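Long-range contacts in BCL-2 protein (PDB 7JMT), which probably binds the BH domains of other apoptosis regulators as a Bcl-2 family member, and holds the inhibitor ABT-737 in this structure: residues G60-R65 with I112-A117; H16-A21 with S54-V59; V87-L92 with H131-Q136. All blocks are in the same frame, centred on the assembly; numbering follows the deposited sequence.

In the fold
From the N terminus, helix 7-25 meets helix 48-65 in contact 2, closing a loop of 32 residues. Further along the same helix contact 1 opens, and its partner 112-117 on helix 109-127 brings the chain back over 46 residues; contact 2 has closed by then, so the two are in series. They touch directly, since Phe18 and Leu55 both pack on Phe116, and both reach the inhibitor. Contact 3 ties the start of helix 89-103 to that of helix 132-155 across 38 residues. Its segments alternate with those of contact 1, so these two cross, with centres about 22 Å apart. Contact 2 and contact 3 lie on opposite sides of the chain's centre.

Contact 1 (G60-R65 with I112-A117); sequences GDFNQR and IVAMFA. With N3C (4-{4-[(4'-chlorobiphenyl-2-yl)methyl]piperazin-1-yl}-N-{[4-({(1R)-3-(dimethylamino)-1-[(phenylthio)methyl]propyl}amino)-3-nitrophenyl]sulfonyl}benzamide), chain G.
Water 1 bridges Asn63 and Ala117, giving one hydrogen to each: it lies 2.8 Å from Asn63 OD1 and 2.8 Å from the backbone oxygen Ala117 O. It links helix 48-65 to helix 109-127, two helices that line the hydrophobic groove of the Bcl-2 fold, the surface that in this family receives BH3 helices and that here holds the inhibitor N3C (ABT-737). The helices cross at -81°, with their axes 9.8 Å apart at these segments, and a few side chains make the direct packing. Phe62 is the main one. Its CG stands anti to the backbone N (chi1 -177°), which carries the ring across the gap to helix 109-127. There Ala114 CA sits over one ring face, 4.2 Å from the centroid and 15° off the normal, a CH-pi contact displaced toward the rim. Ala114 CB reaches the far end of the ring, 3.6 Å from Phe62 CZ, while Ala117 CB approaches Phe62 CD2 obliquely at 3.7 Å. Nearer the backbone, Val113 CG1 touches Phe62 CB. The inhibitor uses the same ring from two directions. The phenyl ring of its phenylthio group lies at the ring edge, near the plane, with C45 of N3C 3.4 Å from Phe62 CD1. From the other end of the molecule the chlorophenyl group comes up to Phe62 CE2 and CZ. Phe62 thus stands between the phenylthio ring and the chlorophenyl ring, and Phe66 meets its ring as well. Behind the groove, Ile112 and Met115 pack into helix 132-155. The chlorine CL1 of N3C ends 4.0 Å from Ala117 CB, the same methyl that lies against Phe62.

Contact 2 (H16-A21 with S54-V59); sequences HSFLLA and SLLQLV. With N3C (4-{4-[(4'-chlorobiphenyl-2-yl)methyl]piperazin-1-yl}-N-{[4-({(1R)-3-(dimethylamino)-1-[(phenylthio)methyl]propyl}amino)-3-nitrophenyl]sulfonyl}benzamide), chain G.
One face of the Phe18 ring carries the methyl Leu55 CD2, a CH-pi contact 4.2 Å from the centroid and 26° off the normal, while Leu56 CD2 and Val59 CG2 approach the ring obliquely. This is helix-to-helix packing within the all-helical Bcl-2 fold: helix 7-25 lies against helix 48-65 at a crossing angle of -56°. The first torsion of Phe18 (chi1 151°) is some way short of fully extended and lays the ring among the side chains of helix 48-65. Leu55 lies crosswise to it, Leu56 runs alongside in the reverse sense, and Val59 comes head-on. Both CD1 and CE1 of the ring are engaged: Leu56 CD2 stands 3.7 Å from Phe18 CD1, and Val59 CG2 3.7 Å from Phe18 CE1. The contact is wholly apolar. Arg120 and Ile52 add to the surroundings of Phe18, and Phe116 of helix 109-127 backs Leu55. On another side of helix 48-65, Leu58 turns to the inhibitor, its CD2 3.3 Å from the nitro oxygen O33 of N3C. At the partly exposed border, Leu56 spreads its two methyls between two residues: CD2 goes to Phe18 and CD1 to Ala21 CB, 3.8 Å away.

Contact 3 (V87-L92 with H131-Q136); sequences VDKTAL and HSDAIQ
Val87 and His131 meet through their first torsions: Val87 CG1 lies beside its backbone N (chi1 -47°), and His131 CG takes the same position on its own residue (chi1 -60°). In the helical bundle of the Bcl-2 fold the contact joins two helix beginnings, those of helix 89-103 and helix 132-155. The two side chains cross obliquely, and Val87 CG1 comes to rest over one face of the imidazole, 3.9 Å from the centroid and 23° off the normal. This CH-pi contact is shifted toward the rim, closest at His131 CD2, 3.6 Å from that methyl. Both helices have their N-cap residue here: Asp88 OD2 accepts weak bonds from Thr90 N and Ala91 N, and His131 stands just before the second helix. His131 NE2 is hydrogen-bonded to Ser83 O, which helps fix the turn of the ring under the valine. Ala134 fills the middle, its CB 3.8 Å from Val87 CG2, with Leu92 CD2 more loosely against it. The backbones come nearest at Lys89 CA and Ala134 CA, 5.6 Å apart. Leu126 of helix 109-127 packs on both Val87 and His131. At the exposed border the Lys89 chain, bent at its third torsion, lies across Asp133. Its CD lies 3.8 Å from Asp133 CG, and the salt bridge from Lys89 NZ to Asp133 OD2 is long, at 3.6 Å.

Contact 1 (G60-R65 with I112-A117)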
loop_
_atom_site.group_PDB
_atom_site.type_symbol
_atom_site.label_atom_id
_atom_site.label_comp_id
_atom_site.label_asym_id
_atom_site.label_seq_id
_atom_site.Cartn_x
_atom_site.Cartn_y
_atom_site.Cartn_z
ATOM N N GLY A 60 5.374 1.437 10.610
ATOM C CA GLY A 60 5.172 1.151 12.036
ATOM C C GLY A 60 5.404 2.359 12.910
ATOM O O GLY A 60 4.622 2.561 13.839
ATOM N N ASP A 61 6.448 3.127 12.644
ATOM C CA ASP A 61 6.743 4.369 13.393
ATOM C C ASP A 61 5.609 5.347 13.120
ATOM O O ASP A 61 5.245 6.087 14.036
ATOM C CB ASP A 61 8.132 4.900 13.050
ATOM C CG ASP A 61 9.281 4.081 13.609
ATOM O OD1 ASP A 61 9.011 3.076 14.285
ATOM O OD2 ASP A 61 10.434 4.459 13.361
ATOM N N PHE A 62 5.095 5.378 11.900
ATOM C CA PHE A 62 3.952 6.238 11.531
ATOM C C PHE A 62 2.710 5.811 12.296
ATOM O O PHE A 62 1.975 6.680 12.761
ATOM C CB PHE A 62 3.669 6.162 10.036
ATOM C CG PHE A 62 2.557 7.062 9.568
ATOM C CD1 PHE A 62 2.780 8.402 9.310
ATOM C CD2 PHE A 62 1.282 6.569 9.388
ATOM C CE1 PHE A 62 1.759 9.232 8.887
ATOM C CE2 PHE A 62 0.266 7.401 8.964
ATOM C CZ PHE A 62 0.500 8.727 8.714
ATOM N N ASN A 63 2.474 4.516 12.421
ATOM C CA ASN A 63 1.247 4.001 13.064
ATOM C C ASN A 63 1.267 4.410 14.528
ATOM O O ASN A 63 0.216 4.792 15.040
ATOM C CB ASN A 63 1.082 2.501 12.820
ATOM C CG ASN A 63 0.662 2.151 11.410
ATOM O OD1 ASN A 63 0.112 2.980 10.691
ATOM N ND2 ASN A 63 0.894 0.915 11.006
ATOM N N GLN A 64 2.417 4.335 15.176
ATOM C CA GLN A 64 2.553 4.748 16.586
ATOM C C GLN A 64 2.300 6.241 16.728
ATOM O O GLN A 64 1.527 6.605 17.607
ATOM C CB GLN A 64 3.957 4.430 17.075
ATOM C CG GLN A 64 4.235 4.858 18.507
ATOM C CD GLN A 64 5.556 4.336 19.014
ATOM O OE1 GLN A 64 6.431 3.948 18.245
ATOM N NE2 GLN A 64 5.715 4.330 20.325
ATOM N N ARG A 65 2.890 7.073 15.884
ATOM C CA ARG A 65 2.803 8.545 16.025
ATOM C C ARG A 65 1.388 9.047 15.798
ATOM O O ARG A 65 0.936 9.834 16.629
ATOM C CB ARG A 65 3.748 9.214 15.024
ATOM C CG ARG A 65 3.854 10.728 15.117
ATOM C CD ARG A 65 4.524 11.200 16.388
ATOM N NE ARG A 65 5.236 12.452 16.170
ATOM C CZ ARG A 65 4.689 13.668 16.094
ATOM N NH1 ARG A 65 3.382 13.855 16.213
ATOM N NH2 ARG A 65 5.471 14.714 15.887
ATOM N N ILE A 112 4.566 9.475 1.359
ATOM C CA ILE A 112 4.515 8.161 0.651
ATOM C C ILE A 112 4.332 7.068 1.700
ATOM O O ILE A 112 3.538 6.174 1.461
ATOM C CB ILE A 112 5.726 7.952 -0.282
ATOM C CG1 ILE A 112 5.645 8.897 -1.486
ATOM C CG2 ILE A 112 5.853 6.501 -0.716
ATOM C CD1 ILE A 112 6.960 9.196 -2.159
ATOM N N VAL A 113 4.988 7.179 2.841
ATOM C CA VAL A 113 4.897 6.175 3.930
ATOM C C VAL A 113 3.446 6.146 4.389
ATOM O O VAL A 113 2.926 5.055 4.611
ATOM C CB VAL A 113 5.893 6.473 5.071
ATOM C CG1 VAL A 113 5.568 5.700 6.338
ATOM C CG2 VAL A 113 7.330 6.217 4.654
ATOM N N ALA A 114 2.802 7.295 4.495
ATOM C CA ALA A 114 1.409 7.415 4.953
ATOM C C ALA A 114 0.448 6.750 3.983
ATOM O O ALA A 114 -0.514 6.156 4.445
ATOM C CB ALA A 114 1.087 8.856 5.137
ATOM N N MET A 115 0.677 6.875 2.688
ATOM C CA MET A 115 -0.195 6.256 1.670
ATOM C C MET A 115 -0.154 4.741 1.857
ATOM O O MET A 115 -1.224 4.135 1.875
ATOM C CB MET A 115 0.267 6.634 0.260
ATOM C CG MET A 115 -0.381 5.841 -0.869
ATOM S SD MET A 115 0.409 6.123 -2.458
ATOM C CE MET A 115 1.978 5.297 -2.217
ATOM N N PHE A 116 1.020 4.153 2.039
ATOM C CA PHE A 116 1.182 2.696 2.233
ATOM C C PHE A 116 0.493 2.339 3.537
ATOM O O PHE A 116 -0.159 1.305 3.588
ATOM C CB PHE A 116 2.654 2.284 2.174
ATOM C CG PHE A 116 3.234 2.153 0.791
ATOM C CD1 PHE A 116 2.960 1.042 0.017
ATOM C CD2 PHE A 116 4.080 3.119 0.276
ATOM C CE1 PHE A 116 3.507 0.910 -1.247
ATOM C CE2 PHE A 116 4.627 2.982 -0.986
ATOM C CZ PHE A 116 4.337 1.881 -1.747
ATOM N N ALA A 117 0.611 3.186 4.547
ATOM C CA ALA A 117 -0.012 2.974 5.866
ATOM C C ALA A 117 -1.527 2.947 5.736
ATOM O O ALA A 117 -2.145 2.118 6.398
ATOM C CB ALA A 117 0.425 4.051 6.804
HETATM O O34 N3C G . 9.419 7.928 9.802
HETATM N N33 N3C G . 9.659 8.837 8.991
HETATM O O33 N3C G . 10.043 8.550 7.883
HETATM C C33 N3C G . 9.535 10.213 9.246
HETATM C C32 N3C G . 9.721 10.727 10.510
HETATM N N35 N3C G . 9.932 9.863 11.518
HETATM C C36 N3C G . 9.822 10.203 12.917
HETATM C C41 N3C G . 8.364 10.376 13.390
HETATM S S42 N3C G . 7.211 9.120 12.868
HETATM C C43 N3C G . 6.708 9.370 11.270
HETATM C C48 N3C G . 6.470 10.637 10.835
HETATM C C47 N3C G . 6.052 10.875 9.542
HETATM C C46 N3C G . 5.884 9.833 8.647
HETATM C C45 N3C G . 6.147 8.546 9.081
HETATM C C44 N3C G . 6.550 8.323 10.390
HETATM C C37 N3C G . 10.586 9.086 13.635
HETATM C C38 N3C G . 11.174 9.644 14.936
HETATM N N39 N3C G . 12.341 8.858 15.387
HETATM C C40 N3C G . 13.553 9.387 14.707
HETATM C C39 N3C G . 12.452 8.944 16.871
HETATM C C31 N3C G . 9.623 12.102 10.714
HETATM C C30 N3C G . 9.364 12.949 9.648
HETATM C C34 N3C G . 9.272 11.060 8.175
HETATM C C29 N3C G . 9.184 12.424 8.372
HETATM S S28 N3C G . 8.909 13.388 7.133
HETATM O O28 N3C G . 9.450 14.688 7.465
HETATM O O29 N3C G . 9.554 12.951 5.905
HETATM N N27 N3C G . 7.405 13.375 7.023
HETATM C C26 N3C G . 6.653 13.925 7.981
HETATM O O26 N3C G . 7.074 14.506 8.974
HETATM C C23 N3C G . 5.190 13.733 7.844
HETATM C C22 N3C G . 4.425 13.973 8.954
HETATM C C21 N3C G . 3.056 13.751 8.925
HETATM C C24 N3C G . 4.618 13.172 6.707
HETATM C C25 N3C G . 3.235 12.953 6.689
HETATM C C20 N3C G . 2.432 13.259 7.791
HETATM N N17 N3C G . 1.054 13.022 7.803
HETATM C C16 N3C G . 0.301 13.466 8.983
HETATM C C15 N3C G . -1.208 13.406 8.765
HETATM C C18 N3C G . 0.441 12.286 6.701
HETATM C C19 N3C G . -1.045 12.499 6.607
HETATM N N14 N3C G . -1.626 12.275 7.935
HETATM C C13 N3C G . -3.090 12.297 8.001
HETATM C C12 N3C G . -3.821 12.085 6.702
HETATM C C11 N3C G . -4.186 13.204 5.967
HETATM C C10 N3C G . -4.867 13.099 4.765
HETATM C C9 N3C G . -5.200 11.850 4.285
HETATM C C8 N3C G . -4.835 10.726 5.007
HETATM C C7 N3C G . -4.151 10.837 6.226
HETATM C C4 N3C G . -3.843 9.646 6.873
HETATM C C3 N3C G . -4.610 9.128 7.909
HETATM C C2 N3C G . -4.279 7.901 8.458
HETATM C C5 N3C G . -2.779 8.922 6.381
HETATM C C6 N3C G . -2.444 7.711 6.941
HETATM C C1 N3C G . -3.189 7.215 7.972
HETATM CL CL1 N3C G . -2.694 5.652 8.632
HETATM O O HOH W 1 -1.171 1.231 8.854
#

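Contact 2 (H16-A21 with S54-V59)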
loop_
_atom_site.group_PDB
_atom_site.type_symbol
_atom_site.label_atom_id
_atom_site.label_comp_id
_atom_site.label_asym_id
_atom_site.label_seq_id
_atom_site.Cartn_x
_atom_site.Cartn_y
_atom_site.Cartn_z
ATOM N N HIS A 16 2.046 -5.496 -2.877
ATOM C CA HIS A 16 1.615 -6.864 -2.509
ATOM C C HIS A 16 2.517 -7.466 -1.437
ATOM O O HIS A 16 1.977 -8.130 -0.584
ATOM C CB HIS A 16 1.595 -7.703 -3.784
ATOM C CG HIS A 16 0.770 -8.936 -3.711
ATOM N ND1 HIS A 16 -0.514 -8.986 -4.200
ATOM C CD2 HIS A 16 1.047 -10.164 -3.235
ATOM C CE1 HIS A 16 -1.005 -10.191 -4.010
ATOM N NE2 HIS A 16 -0.066 -10.931 -3.417
ATOM N N SER A 17 3.833 -7.322 -1.527
ATOM C CA SER A 17 4.823 -7.856 -0.552
ATOM C C SER A 17 4.777 -7.138 0.797
ATOM O O SER A 17 5.088 -7.783 1.767
ATOM C CB SER A 17 6.207 -7.875 -1.117
ATOM O OG SER A 17 7.073 -8.628 -0.292
ATOM N N PHE A 18 4.516 -5.841 0.840
ATOM C CA PHE A 18 4.425 -5.038 2.087
ATOM C C PHE A 18 3.133 -5.378 2.800
ATOM O O PHE A 18 3.137 -5.353 4.017
ATOM C CB PHE A 18 4.485 -3.533 1.802
ATOM C CG PHE A 18 3.769 -2.640 2.776
ATOM C CD1 PHE A 18 4.374 -2.240 3.954
ATOM C CD2 PHE A 18 2.503 -2.163 2.490
ATOM C CE1 PHE A 18 3.711 -1.413 4.841
ATOM C CE2 PHE A 18 1.843 -1.337 3.379
ATOM C CZ PHE A 18 2.449 -0.958 4.548
ATOM N N LEU A 19 2.060 -5.618 2.055
ATOM C CA LEU A 19 0.744 -5.944 2.640
ATOM C C LEU A 19 0.767 -7.352 3.224
ATOM O O LEU A 19 0.246 -7.537 4.321
ATOM C CB LEU A 19 -0.338 -5.736 1.579
ATOM C CG LEU A 19 -0.681 -4.293 1.223
ATOM C CD1 LEU A 19 -1.584 -4.260 0.005
ATOM C CD2 LEU A 19 -1.322 -3.567 2.396
ATOM N N LEU A 20 1.359 -8.306 2.521
ATOM C CA LEU A 20 1.464 -9.703 3.000
ATOM C C LEU A 20 2.391 -9.781 4.208
ATOM O O LEU A 20 2.049 -10.507 5.144
ATOM C CB LEU A 20 1.946 -10.619 1.873
ATOM C CG LEU A 20 0.933 -10.965 0.782
ATOM C CD1 LEU A 20 1.614 -11.673 -0.378
ATOM C CD2 LEU A 20 -0.196 -11.827 1.319
ATOM N N ALA A 21 3.519 -9.083 4.197
ATOM C CA ALA A 21 4.501 -9.110 5.297
ATOM C C ALA A 21 3.874 -8.505 6.541
ATOM O O ALA A 21 4.108 -9.035 7.628
ATOM C CB ALA A 21 5.738 -8.394 4.877
ATOM N N SER A 54 12.391 -1.445 4.852
ATOM C CA SER A 54 12.392 0.009 5.140
ATOM C C SER A 54 10.968 0.527 5.281
ATOM O O SER A 54 10.714 1.229 6.243
ATOM C CB SER A 54 13.135 0.764 4.078
ATOM O OG SER A 54 14.519 0.501 4.128
ATOM N N LEU A 55 10.073 0.151 4.385
ATOM C CA LEU A 55 8.675 0.629 4.395
ATOM C C LEU A 55 7.968 0.088 5.631
ATOM O O LEU A 55 7.163 0.812 6.189
ATOM C CB LEU A 55 8.000 0.225 3.085
ATOM C CG LEU A 55 6.616 0.805 2.820
ATOM C CD1 LEU A 55 6.653 2.324 2.756
ATOM C CD2 LEU A 55 6.046 0.231 1.539
ATOM N N LEU A 56 8.239 -1.143 6.034
ATOM C CA LEU A 56 7.647 -1.752 7.248
ATOM C C LEU A 56 8.132 -1.022 8.502
ATOM O O LEU A 56 7.306 -0.794 9.383
ATOM C CB LEU A 56 7.953 -3.254 7.271
ATOM C CG LEU A 56 7.197 -4.116 6.259
ATOM C CD1 LEU A 56 7.892 -5.450 6.053
ATOM C CD2 LEU A 56 5.754 -4.345 6.677
ATOM N N GLN A 57 9.404 -0.660 8.585
ATOM C CA GLN A 57 9.963 0.100 9.728
ATOM C C GLN A 57 9.328 1.481 9.789
ATOM O O GLN A 57 8.943 1.902 10.879
ATOM C CB GLN A 57 11.472 0.251 9.568
ATOM C CG GLN A 57 12.183 0.929 10.726
ATOM C CD GLN A 57 13.366 1.717 10.228
ATOM O OE1 GLN A 57 14.496 1.242 10.231
ATOM N NE2 GLN A 57 13.110 2.930 9.773
ATOM N N LEU A 58 9.226 2.157 8.658
ATOM C CA LEU A 58 8.681 3.530 8.595
ATOM C C LEU A 58 7.176 3.533 8.867
ATOM O O LEU A 58 6.729 4.431 9.573
ATOM C CB LEU A 58 9.045 4.136 7.239
ATOM C CG LEU A 58 10.532 4.335 6.956
ATOM C CD1 LEU A 58 10.772 4.602 5.479
ATOM C CD2 LEU A 58 11.101 5.453 7.801
ATOM N N VAL A 59 6.418 2.586 8.325
ATOM C CA VAL A 59 4.934 2.544 8.470
ATOM C C VAL A 59 4.601 2.269 9.932
ATOM O O VAL A 59 3.605 2.801 10.405
ATOM C CB VAL A 59 4.258 1.561 7.493
ATOM C CG1 VAL A 59 2.820 1.258 7.883
ATOM C CG2 VAL A 59 4.310 2.066 6.060
HETATM O O34 N3C G . 9.419 7.928 9.802
HETATM N N33 N3C G . 9.659 8.837 8.991
HETATM O O33 N3C G . 10.043 8.550 7.883
HETATM C C33 N3C G . 9.535 10.213 9.246
HETATM C C32 N3C G . 9.721 10.727 10.510
HETATM N N35 N3C G . 9.932 9.863 11.518
HETATM C C36 N3C G . 9.822 10.203 12.917
HETATM C C41 N3C G . 8.364 10.376 13.390
HETATM S S42 N3C G . 7.211 9.120 12.868
HETATM C C43 N3C G . 6.708 9.370 11.270
HETATM C C48 N3C G . 6.470 10.637 10.835
HETATM C C47 N3C G . 6.052 10.875 9.542
HETATM C C46 N3C G . 5.884 9.833 8.647
HETATM C C45 N3C G . 6.147 8.546 9.081
HETATM C C44 N3C G . 6.550 8.323 10.390
HETATM C C37 N3C G . 10.586 9.086 13.635
HETATM C C38 N3C G . 11.174 9.644 14.936
HETATM N N39 N3C G . 12.341 8.858 15.387
HETATM C C40 N3C G . 13.553 9.387 14.707
HETATM C C39 N3C G . 12.452 8.944 16.871
HETATM C C31 N3C G . 9.623 12.102 10.714
HETATM C C30 N3C G . 9.364 12.949 9.648
HETATM C C34 N3C G . 9.272 11.060 8.175
HETATM C C29 N3C G . 9.184 12.424 8.372
HETATM S S28 N3C G . 8.909 13.388 7.133
HETATM O O28 N3C G . 9.450 14.688 7.465
HETATM O O29 N3C G . 9.554 12.951 5.905
HETATM N N27 N3C G . 7.405 13.375 7.023
HETATM C C26 N3C G . 6.653 13.925 7.981
HETATM O O26 N3C G . 7.074 14.506 8.974
HETATM C C23 N3C G . 5.190 13.733 7.844
HETATM C C22 N3C G . 4.425 13.973 8.954
HETATM C C21 N3C G . 3.056 13.751 8.925
HETATM C C24 N3C G . 4.618 13.172 6.707
HETATM C C25 N3C G . 3.235 12.953 6.689
HETATM C C20 N3C G . 2.432 13.259 7.791
HETATM N N17 N3C G . 1.054 13.022 7.803
HETATM C C16 N3C G . 0.301 13.466 8.983
HETATM C C15 N3C G . -1.208 13.406 8.765
HETATM C C18 N3C G . 0.441 12.286 6.701
HETATM C C19 N3C G . -1.045 12.499 6.607
HETATM N N14 N3C G . -1.626 12.275 7.935
HETATM C C13 N3C G . -3.090 12.297 8.001
HETATM C C12 N3C G . -3.821 12.085 6.702
HETATM C C11 N3C G . -4.186 13.204 5.967
HETATM C C10 N3C G . -4.867 13.099 4.765
HETATM C C9 N3C G . -5.200 11.850 4.285
HETATM C C8 N3C G . -4.835 10.726 5.007
HETATM C C7 N3C G . -4.151 10.837 6.226
HETATM C C4 N3C G . -3.843 9.646 6.873
HETATM C C3 N3C G . -4.610 9.128 7.909
HETATM C C2 N3C G . -4.279 7.901 8.458
HETATM C C5 N3C G . -2.779 8.922 6.381
HETATM C C6 N3C G . -2.444 7.711 6.941
HETATM C C1 N3C G . -3.189 7.215 7.972
HETATM CL CL1 N3C G . -2.694 5.652 8.632
#

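Contact 3 (V87-L92 with H131-Q136)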
loop_
_atom_site.group_PDB
_atom_site.type_symbol
_atom_site.label_atom_id
_atom_site.label_comp_id
_atom_site.label_asym_id
_atom_site.label_seq_id
_atom_site.Cartn_x
_atom_site.Cartn_y
_atom_site.Cartn_z
ATOM N N VAL A 87 -18.550 -4.954 -0.795
ATOM C CA VAL A 87 -18.370 -3.473 -0.704
ATOM C C VAL A 87 -18.592 -2.798 -2.047
ATOM O O VAL A 87 -18.649 -3.520 -3.049
ATOM C CB VAL A 87 -16.965 -3.134 -0.170
ATOM C CG1 VAL A 87 -16.606 -3.962 1.056
ATOM C CG2 VAL A 87 -15.879 -3.262 -1.231
ATOM N N ASP A 88 -18.684 -1.468 -2.063
ATOM C CA ASP A 88 -18.792 -0.711 -3.334
ATOM C C ASP A 88 -17.368 -0.436 -3.792
ATOM O O ASP A 88 -16.763 0.520 -3.303
ATOM C CB ASP A 88 -19.594 0.578 -3.172
ATOM C CG ASP A 88 -19.938 1.280 -4.477
ATOM O OD1 ASP A 88 -20.819 2.157 -4.447
ATOM O OD2 ASP A 88 -19.325 0.951 -5.508
ATOM N N LYS A 89 -16.867 -1.235 -4.719
ATOM C CA LYS A 89 -15.474 -1.094 -5.178
ATOM C C LYS A 89 -15.363 0.284 -5.810
ATOM O O LYS A 89 -14.356 0.955 -5.555
ATOM C CB LYS A 89 -15.105 -2.250 -6.107
ATOM C CG LYS A 89 -14.968 -3.608 -5.430
ATOM C CD LYS A 89 -15.156 -4.780 -6.366
ATOM C CE LYS A 89 -16.611 -5.104 -6.633
ATOM N NZ LYS A 89 -16.775 -6.001 -7.800
ATOM N N THR A 90 -16.375 0.724 -6.546
ATOM C CA THR A 90 -16.312 2.000 -7.292
ATOM C C THR A 90 -16.173 3.171 -6.328
ATOM O O THR A 90 -15.315 4.018 -6.569
ATOM C CB THR A 90 -17.530 2.123 -8.205
ATOM O OG1 THR A 90 -17.759 0.845 -8.799
ATOM C CG2 THR A 90 -17.357 3.178 -9.277
ATOM N N ALA A 91 -16.952 3.204 -5.262
ATOM C CA ALA A 91 -16.959 4.326 -4.298
ATOM C C ALA A 91 -15.670 4.389 -3.484
ATOM O O ALA A 91 -15.175 5.507 -3.286
ATOM C CB ALA A 91 -18.159 4.200 -3.404
ATOM N N LEU A 92 -15.151 3.246 -3.035
ATOM C CA LEU A 92 -13.923 3.175 -2.204
ATOM C C LEU A 92 -12.776 3.745 -3.028
ATOM O O LEU A 92 -11.935 4.417 -2.449
ATOM C CB LEU A 92 -13.696 1.720 -1.787
ATOM C CG LEU A 92 -12.409 1.371 -1.043
ATOM C CD1 LEU A 92 -12.345 2.044 0.316
ATOM C CD2 LEU A 92 -12.293 -0.137 -0.883
ATOM N N HIS A 131 -12.784 -9.785 1.053
ATOM C CA HIS A 131 -12.941 -8.699 0.053
ATOM C C HIS A 131 -11.663 -8.621 -0.770
ATOM O O HIS A 131 -11.079 -7.538 -0.832
ATOM C CB HIS A 131 -13.333 -7.392 0.738
ATOM C CG HIS A 131 -14.610 -7.457 1.498
ATOM N ND1 HIS A 131 -15.657 -8.261 1.109
ATOM C CD2 HIS A 131 -15.020 -6.808 2.605
ATOM C CE1 HIS A 131 -16.653 -8.115 1.953
ATOM N NE2 HIS A 131 -16.288 -7.228 2.875
ATOM N N SER A 132 -11.283 -9.706 -1.427
ATOM C CA SER A 132 -10.046 -9.790 -2.228
ATOM C C SER A 132 -10.112 -8.813 -3.389
ATOM O O SER A 132 -9.107 -8.156 -3.654
ATOM C CB SER A 132 -9.876 -11.181 -2.732
ATOM O OG SER A 132 -10.990 -11.568 -3.518
ATOM N N ASP A 133 -11.263 -8.702 -4.031
ATOM C CA ASP A 133 -11.420 -7.860 -5.239
ATOM C C ASP A 133 -11.172 -6.397 -4.872
ATOM O O ASP A 133 -10.502 -5.721 -5.649
ATOM C CB ASP A 133 -12.778 -8.158 -5.877
ATOM C CG ASP A 133 -12.925 -7.699 -7.317
ATOM O OD1 ASP A 133 -12.093 -6.888 -7.772
ATOM O OD2 ASP A 133 -13.874 -8.165 -7.976
ATOM N N ALA A 134 -11.673 -5.921 -3.739
ATOM C CA ALA A 134 -11.460 -4.530 -3.279
ATOM C C ALA A 134 -9.985 -4.286 -2.961
ATOM O O ALA A 134 -9.489 -3.222 -3.325
ATOM C CB ALA A 134 -12.333 -4.239 -2.094
ATOM N N ILE A 135 -9.311 -5.231 -2.313
ATOM C CA ILE A 135 -7.872 -5.114 -1.949
ATOM C C ILE A 135 -7.076 -5.032 -3.238
ATOM O O ILE A 135 -6.182 -4.206 -3.308
ATOM C CB ILE A 135 -7.448 -6.303 -1.066
ATOM C CG1 ILE A 135 -8.066 -6.205 0.332
ATOM C CG2 ILE A 135 -5.934 -6.450 -1.020
ATOM C CD1 ILE A 135 -8.226 -7.527 1.042
ATOM N N GLN A 136 -7.413 -5.846 -4.225
ATOM C CA GLN A 136 -6.717 -5.874 -5.532
ATOM C C GLN A 136 -6.971 -4.558 -6.260
ATOM O O GLN A 136 -6.041 -4.074 -6.908
ATOM C CB GLN A 136 -7.151 -7.098 -6.335
ATOM C CG GLN A 136 -6.732 -8.427 -5.718
ATOM C CD GLN A 136 -5.343 -8.867 -6.111
ATOM O OE1 GLN A 136 -4.489 -8.062 -6.474
ATOM N NE2 GLN A 136 -5.096 -10.163 -6.018
#